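Glutaminase 1 (Escherichia coli, PDB 1U60) catalyses the hydrolysis of L-glutamine to L-glutamate and ammonium as a homotetrameric member of the glutaminase family. Local coordinates at residues Q13-F18 and Y53-S58; A278-L283 and S289-K294. One frame throughout, in Å; residues are numbered along the deposited sequence.

Contact 1. Residues Q13-F18 and Y53-S58; sequences QAYTQF and YSAGDS
Tyr-15 reaches Ala-55 and Gly-56 because its chi1 of 175° sets CG opposite the backbone N and swings the ring off the helix toward the edge strand, while a chi2 of 80° turns one ring face to the backbone there. This is helix-on-sheet packing: the last turns of the N-terminal helix 4-18 lie against strand 52-56, an outermost strand of the five-stranded antiparallel sheet in the beta-lactamase-like part of the fold. Where the two backbones are nearest, the CA atoms of Tyr-15 and Ala-55 are 6.3 Å apart. The contact is small and nearly all apolar. Tyr-15 CB meets Ala-55 CB at 3.6 Å, methylene against methyl, and the same methyl lies 3.9 Å from Tyr-15 CG, approaching the ring obliquely. Further along the ring the partner becomes main chain: Gly-56 N sits 3.8 Å above the ring plane, displaced toward the rim, and Tyr-15 CE1 closes to 3.4 Å from Gly-56 CA. With no side chain on Gly-56, the tyrosine can lie directly on the backbone, which here turns at a positive phi to leave the strand. Val-43 of the adjacent strand 42-47 also touches Tyr-15, and the His-19 ring meets the tyrosine ring with their planes about 30° apart. Beyond the glycine the chain bends through an inverse gamma turn centred on Asp-57, whose OD2 accepts from Ala-41 N, tying the turn to the residue just before strand 42-47. Ser-54, which does not touch the helix segment, packs on Ile-203 of helix 202-213. Its OG spans the bend to Ser-58 OG, 2.9 Å away, in a hydroxyl-to-hydroxyl hydrogen bond.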
loop_
_atom_site.group_PDB
_atom_site.type_symbol
_atom_site.label_atom_id
_atom_site.label_comp_id
_atom_site.label_asym_id
_atom_site.label_seq_id
_atom_site.Cartn_x
_atom_site.Cartn_y
_atom_site.Cartn_z
ATOM N N GLN A 13 -8.942 -25.091 -10.279
ATOM C CA GLN A 13 -7.494 -25.323 -10.230
ATOM C C GLN A 13 -6.854 -24.783 -8.960
ATOM O O GLN A 13 -5.956 -25.412 -8.395
ATOM C CB GLN A 13 -6.836 -24.746 -11.483
ATOM C CG GLN A 13 -7.385 -25.435 -12.745
ATOM C CD GLN A 13 -6.703 -25.047 -14.056
ATOM O OE1 GLN A 13 -5.864 -24.134 -14.099
ATOM N NE2 GLN A 13 -7.068 -25.754 -15.138
ATOM N N ALA A 14 -7.307 -23.627 -8.474
ATOM C CA ALA A 14 -6.775 -23.142 -7.207
ATOM C C ALA A 14 -7.074 -24.093 -6.050
ATOM O O ALA A 14 -6.247 -24.276 -5.168
ATOM C CB ALA A 14 -7.344 -21.733 -6.880
ATOM N N TYR A 15 -8.294 -24.611 -6.036
ATOM C CA TYR A 15 -8.746 -25.541 -5.012
ATOM C C TYR A 15 -7.927 -26.839 -5.152
ATOM O O TYR A 15 -7.372 -27.331 -4.182
ATOM C CB TYR A 15 -10.236 -25.832 -5.181
ATOM C CG TYR A 15 -10.722 -26.871 -4.230
ATOM C CD1 TYR A 15 -11.017 -26.568 -2.903
ATOM C CD2 TYR A 15 -10.884 -28.199 -4.651
ATOM C CE1 TYR A 15 -11.440 -27.555 -2.000
ATOM C CE2 TYR A 15 -11.300 -29.184 -3.754
ATOM C CZ TYR A 15 -11.579 -28.862 -2.434
ATOM O OH TYR A 15 -11.982 -29.839 -1.535
ATOM N N THR A 16 -7.818 -27.352 -6.362
ATOM C CA THR A 16 -7.096 -28.647 -6.541
ATOM C C THR A 16 -5.665 -28.524 -6.088
ATOM O O THR A 16 -5.170 -29.386 -5.352
ATOM C CB THR A 16 -7.166 -29.140 -7.972
ATOM O OG1 THR A 16 -8.536 -29.331 -8.342
ATOM C CG2 THR A 16 -6.448 -30.541 -8.138
ATOM N N GLN A 17 -5.019 -27.431 -6.479
ATOM C CA GLN A 17 -3.613 -27.234 -6.224
ATOM C C GLN A 17 -3.289 -27.005 -4.742
ATOM O O GLN A 17 -2.219 -27.411 -4.265
ATOM C CB GLN A 17 -3.079 -26.088 -7.108
ATOM C CG GLN A 17 -1.628 -25.708 -6.864
ATOM C CD GLN A 17 -1.023 -24.827 -7.964
ATOM O OE1 GLN A 17 -1.711 -24.415 -8.918
ATOM N NE2 GLN A 17 0.287 -24.580 -7.858
ATOM N N PHE A 18 -4.180 -26.364 -3.999
ATOM C CA PHE A 18 -3.869 -25.924 -2.633
ATOM C C PHE A 18 -4.773 -26.404 -1.504
ATOM O O PHE A 18 -4.427 -26.163 -0.357
ATOM C CB PHE A 18 -3.784 -24.366 -2.568
ATOM C CG PHE A 18 -2.666 -23.802 -3.359
ATOM C CD1 PHE A 18 -1.368 -23.950 -2.918
ATOM C CD2 PHE A 18 -2.890 -23.154 -4.559
ATOM C CE1 PHE A 18 -0.307 -23.457 -3.641
ATOM C CE2 PHE A 18 -1.809 -22.648 -5.309
ATOM C CZ PHE A 18 -0.526 -22.803 -4.844
ATOM N N TYR A 53 -18.929 -18.443 -8.913
ATOM C CA TYR A 53 -18.150 -19.641 -9.234
ATOM C C TYR A 53 -17.435 -20.065 -7.964
ATOM O O TYR A 53 -16.769 -19.234 -7.327
ATOM C CB TYR A 53 -17.091 -19.372 -10.305
ATOM C CG TYR A 53 -17.694 -18.777 -11.530
ATOM C CD1 TYR A 53 -18.293 -19.597 -12.504
ATOM C CD2 TYR A 53 -17.790 -17.390 -11.683
ATOM C CE1 TYR A 53 -18.952 -19.038 -13.616
ATOM C CE2 TYR A 53 -18.419 -16.841 -12.779
ATOM C CZ TYR A 53 -18.988 -17.654 -13.746
ATOM O OH TYR A 53 -19.628 -17.091 -14.814
ATOM N N SER A 54 -17.516 -21.332 -7.591
ATOM C CA SER A 54 -16.801 -21.761 -6.388
ATOM C C SER A 54 -16.347 -23.194 -6.430
ATOM O O SER A 54 -16.756 -23.955 -7.296
ATOM C CB SER A 54 -17.662 -21.516 -5.155
ATOM O OG SER A 54 -18.624 -22.555 -4.987
ATOM N N ALA A 55 -15.482 -23.528 -5.484
ATOM C CA ALA A 55 -14.956 -24.869 -5.287
ATOM C C ALA A 55 -14.733 -25.080 -3.819
ATOM O O ALA A 55 -14.464 -24.130 -3.065
ATOM C CB ALA A 55 -13.605 -25.046 -6.047
ATOM N N GLY A 56 -14.886 -26.327 -3.374
ATOM C CA GLY A 56 -14.713 -26.666 -1.987
ATOM C C GLY A 56 -15.919 -26.396 -1.140
ATOM O O GLY A 56 -17.069 -26.322 -1.629
ATOM N N ASP A 57 -15.646 -26.195 0.145
ATOM C CA ASP A 57 -16.641 -26.051 1.203
ATOM C C ASP A 57 -17.235 -24.629 1.248
ATOM O O ASP A 57 -17.244 -23.978 2.265
ATOM C CB ASP A 57 -15.989 -26.361 2.557
ATOM C CG ASP A 57 -15.403 -27.765 2.620
ATOM O OD1 ASP A 57 -16.217 -28.719 2.715
ATOM O OD2 ASP A 57 -14.164 -27.988 2.599
ATOM N N SER A 58 -17.715 -24.163 0.120
ATOM C CA SER A 58 -18.014 -22.763 -0.075
ATOM C C SER A 58 -19.304 -22.250 0.598
ATOM O O SER A 58 -19.535 -21.039 0.620
ATOM C CB SER A 58 -18.026 -22.458 -1.570
ATOM O OG SER A 58 -19.060 -23.172 -2.233
#

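Contact 2. Residues A278-L283 and S289-K294; sequences AFSPPL and SVRGQK. With EDO (1,2-ethanediol), chain E.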
loop_
_atom_site.group_PDB
_atom_site.type_symbol
_atom_site.label_atom_id
_atom_site.label_comp_id
_atom_site.label_asym_id
_atom_site.label_seq_id
_atom_site.Cartn_x
_atom_site.Cartn_y
_atom_site.Cartn_z
ATOM N N ALA A 278 -11.354 -16.755 -0.298
ATOM C CA ALA A 278 -11.133 -18.162 0.109
ATOM C C ALA A 278 -11.174 -18.301 1.587
ATOM O O ALA A 278 -11.136 -17.330 2.309
ATOM C CB ALA A 278 -9.786 -18.632 -0.430
ATOM N N PHE A 279 -11.230 -19.561 2.055
ATOM C CA PHE A 279 -11.267 -19.882 3.434
ATOM C C PHE A 279 -10.550 -21.179 3.688
ATOM O O PHE A 279 -10.720 -22.153 2.939
ATOM C CB PHE A 279 -12.738 -19.970 3.865
ATOM C CG PHE A 279 -13.007 -20.876 5.015
ATOM C CD1 PHE A 279 -12.621 -20.540 6.294
ATOM C CD2 PHE A 279 -13.759 -22.041 4.819
ATOM C CE1 PHE A 279 -12.901 -21.366 7.347
ATOM C CE2 PHE A 279 -14.070 -22.873 5.861
ATOM C CZ PHE A 279 -13.650 -22.546 7.140
ATOM N N SER A 280 -9.725 -21.151 4.736
ATOM C CA SER A 280 -9.340 -22.355 5.432
ATOM C C SER A 280 -8.836 -22.018 6.843
ATOM O O SER A 280 -8.046 -21.046 6.991
ATOM C CB SER A 280 -8.265 -23.116 4.674
ATOM O OG SER A 280 -8.177 -24.457 5.227
ATOM N N PRO A 281 -9.262 -22.757 7.875
ATOM C CA PRO A 281 -8.926 -22.365 9.247
ATOM C C PRO A 281 -7.444 -22.227 9.622
ATOM O O PRO A 281 -7.187 -21.355 10.427
ATOM C CB PRO A 281 -9.614 -23.456 10.096
ATOM C CG PRO A 281 -10.800 -23.944 9.210
ATOM C CD PRO A 281 -10.231 -23.891 7.852
ATOM N N PRO A 282 -6.515 -23.060 9.145
ATOM C CA PRO A 282 -5.119 -22.914 9.599
ATOM C C PRO A 282 -4.476 -21.599 9.163
ATOM O O PRO A 282 -4.469 -21.315 7.978
ATOM C CB PRO A 282 -4.436 -24.139 9.008
ATOM C CG PRO A 282 -5.550 -25.149 8.870
ATOM C CD PRO A 282 -6.683 -24.268 8.325
ATOM N N LEU A 283 -3.932 -20.858 10.134
ATOM C CA LEU A 283 -3.338 -19.553 9.934
ATOM C C LEU A 283 -1.813 -19.607 10.026
ATOM O O LEU A 283 -1.259 -20.401 10.778
ATOM C CB LEU A 283 -3.822 -18.562 10.968
ATOM C CG LEU A 283 -5.307 -18.523 11.237
ATOM C CD1 LEU A 283 -5.690 -17.632 12.401
ATOM C CD2 LEU A 283 -6.144 -18.199 9.955
ATOM N N SER A 289 -4.729 -16.975 6.740
ATOM C CA SER A 289 -4.960 -18.372 6.321
ATOM C C SER A 289 -3.878 -18.827 5.342
ATOM O O SER A 289 -3.662 -18.180 4.303
ATOM C CB SER A 289 -6.321 -18.508 5.606
ATOM O OG SER A 289 -6.547 -19.834 5.158
ATOM N N VAL A 290 -3.222 -19.940 5.650
ATOM C CA VAL A 290 -2.203 -20.475 4.743
ATOM C C VAL A 290 -2.765 -20.817 3.373
ATOM O O VAL A 290 -2.267 -20.321 2.340
ATOM C CB VAL A 290 -1.430 -21.719 5.370
ATOM C CG1 VAL A 290 -0.433 -22.341 4.362
ATOM C CG2 VAL A 290 -0.778 -21.301 6.639
ATOM N N ARG A 291 -3.794 -21.652 3.335
ATOM C CA ARG A 291 -4.388 -22.074 2.088
ATOM C C ARG A 291 -5.218 -20.940 1.452
ATOM O O ARG A 291 -5.268 -20.825 0.240
ATOM C CB ARG A 291 -5.298 -23.292 2.279
ATOM C CG ARG A 291 -4.625 -24.578 2.742
ATOM C CD ARG A 291 -5.683 -25.609 3.185
ATOM N NE ARG A 291 -5.055 -26.683 3.951
ATOM C CZ ARG A 291 -5.596 -27.242 4.995
ATOM N NH1 ARG A 291 -6.798 -26.861 5.424
ATOM N NH2 ARG A 291 -4.938 -28.212 5.608
ATOM N N GLY A 292 -5.899 -20.158 2.290
ATOM C CA GLY A 292 -6.775 -19.095 1.821
ATOM C C GLY A 292 -5.932 -18.141 0.950
ATOM O O GLY A 292 -6.373 -17.696 -0.110
ATOM N N GLN A 293 -4.744 -17.779 1.437
ATOM C CA GLN A 293 -3.877 -16.846 0.730
ATOM C C GLN A 293 -3.489 -17.399 -0.614
ATOM O O GLN A 293 -3.548 -16.718 -1.631
ATOM C CB GLN A 293 -2.588 -16.568 1.512
ATOM C CG GLN A 293 -2.771 -15.546 2.579
ATOM C CD GLN A 293 -1.560 -15.403 3.492
ATOM O OE1 GLN A 293 -0.845 -14.366 3.426
ATOM N NE2 GLN A 293 -1.329 -16.412 4.368
ATOM N N LYS A 294 -3.076 -18.668 -0.606
ATOM C CA LYS A 294 -2.579 -19.316 -1.817
ATOM C C LYS A 294 -3.703 -19.491 -2.837
ATOM O O LYS A 294 -3.493 -19.287 -4.007
ATOM C CB LYS A 294 -1.871 -20.664 -1.476
ATOM C CG LYS A 294 -0.522 -20.446 -0.801
ATOM C CD LYS A 294 0.622 -19.907 -1.733
ATOM C CE LYS A 294 1.755 -19.201 -0.898
ATOM N NZ LYS A 294 3.026 -19.986 -0.797
HETATM C C1 EDO E . 4.534 -19.211 2.847
HETATM O O1 EDO E . 5.162 -19.503 4.088
HETATM C C2 EDO E . 5.121 -17.952 2.237
HETATM O O2 EDO E . 4.564 -17.841 0.947
HETATM O O HOH W 1 -4.822 -22.991 5.701
#
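The Arg-291 guanidinium meets Ser-280 at its edge, NH1 donating to Ser-280 OG at 2.8 Å with the oxygen tilted 19° from the plane; Pro-282 CD approaches the group obliquely, 3.9 Å from NH1. The carbonyl of Ser-289 is gripped from opposite faces of its plane, by Gln-293 N and Gln-293 NE2. These residues form the strand-to-helix connection, where the chain leaves strand 274-279 and starts the C-terminal helix 290-303. Ser-289 is its N-cap: its OG takes Gly-292 N at 3.0 Å and donates to Ser-280 O at 2.7 Å, in the carbonyl plane and on a lone pair. Val-290 N bonds Pro-282 O at 3.0 Å, nearly straight at 160°, and a water between Pro-282 O and Arg-291 N adds a second link. At the strand end, Ala-278 CB packs 3.6 Å from Gly-292 O. Leu-283 makes a single backbone bridge with Ser-289, and its side chain comes within about 4 Å, between nearest atoms, of that of Val-262, a predicted substrate-binding residue. Ser-280 OG also bonds Leu-40 O, while Arg-291 NE and NH1 bond the carbonyls of Leu-21 and Gly-38. These partners of NE and NH1, two carbonyls and a hydroxyl, are neutral, and their dipoles would probably stabilise the buried positive charge.

Overall arrangement
Contact 1 is a surface contact and contact 2 a buried one, yet both pack a terminal helix against the same five-stranded sheet: 13-18 on edge strand 52-56, and segment 289-294 on the end of inner strand 274-279 and the chain that follows it. Their centres are 12 Å apart, and the helices meet directly, Phe-18 CD1 touching Lys-294 CB at 3.6 Å; Lys-294, a known acetylation site, is unmodified here. Contact 1 relies on one aromatic side chain laid over strand backbone. Contact 2 is held mainly by polar bonds, from a capping serine, an arginine and a water. Contact 2 also approaches the predicted substrate site, from which contact 1 is remote.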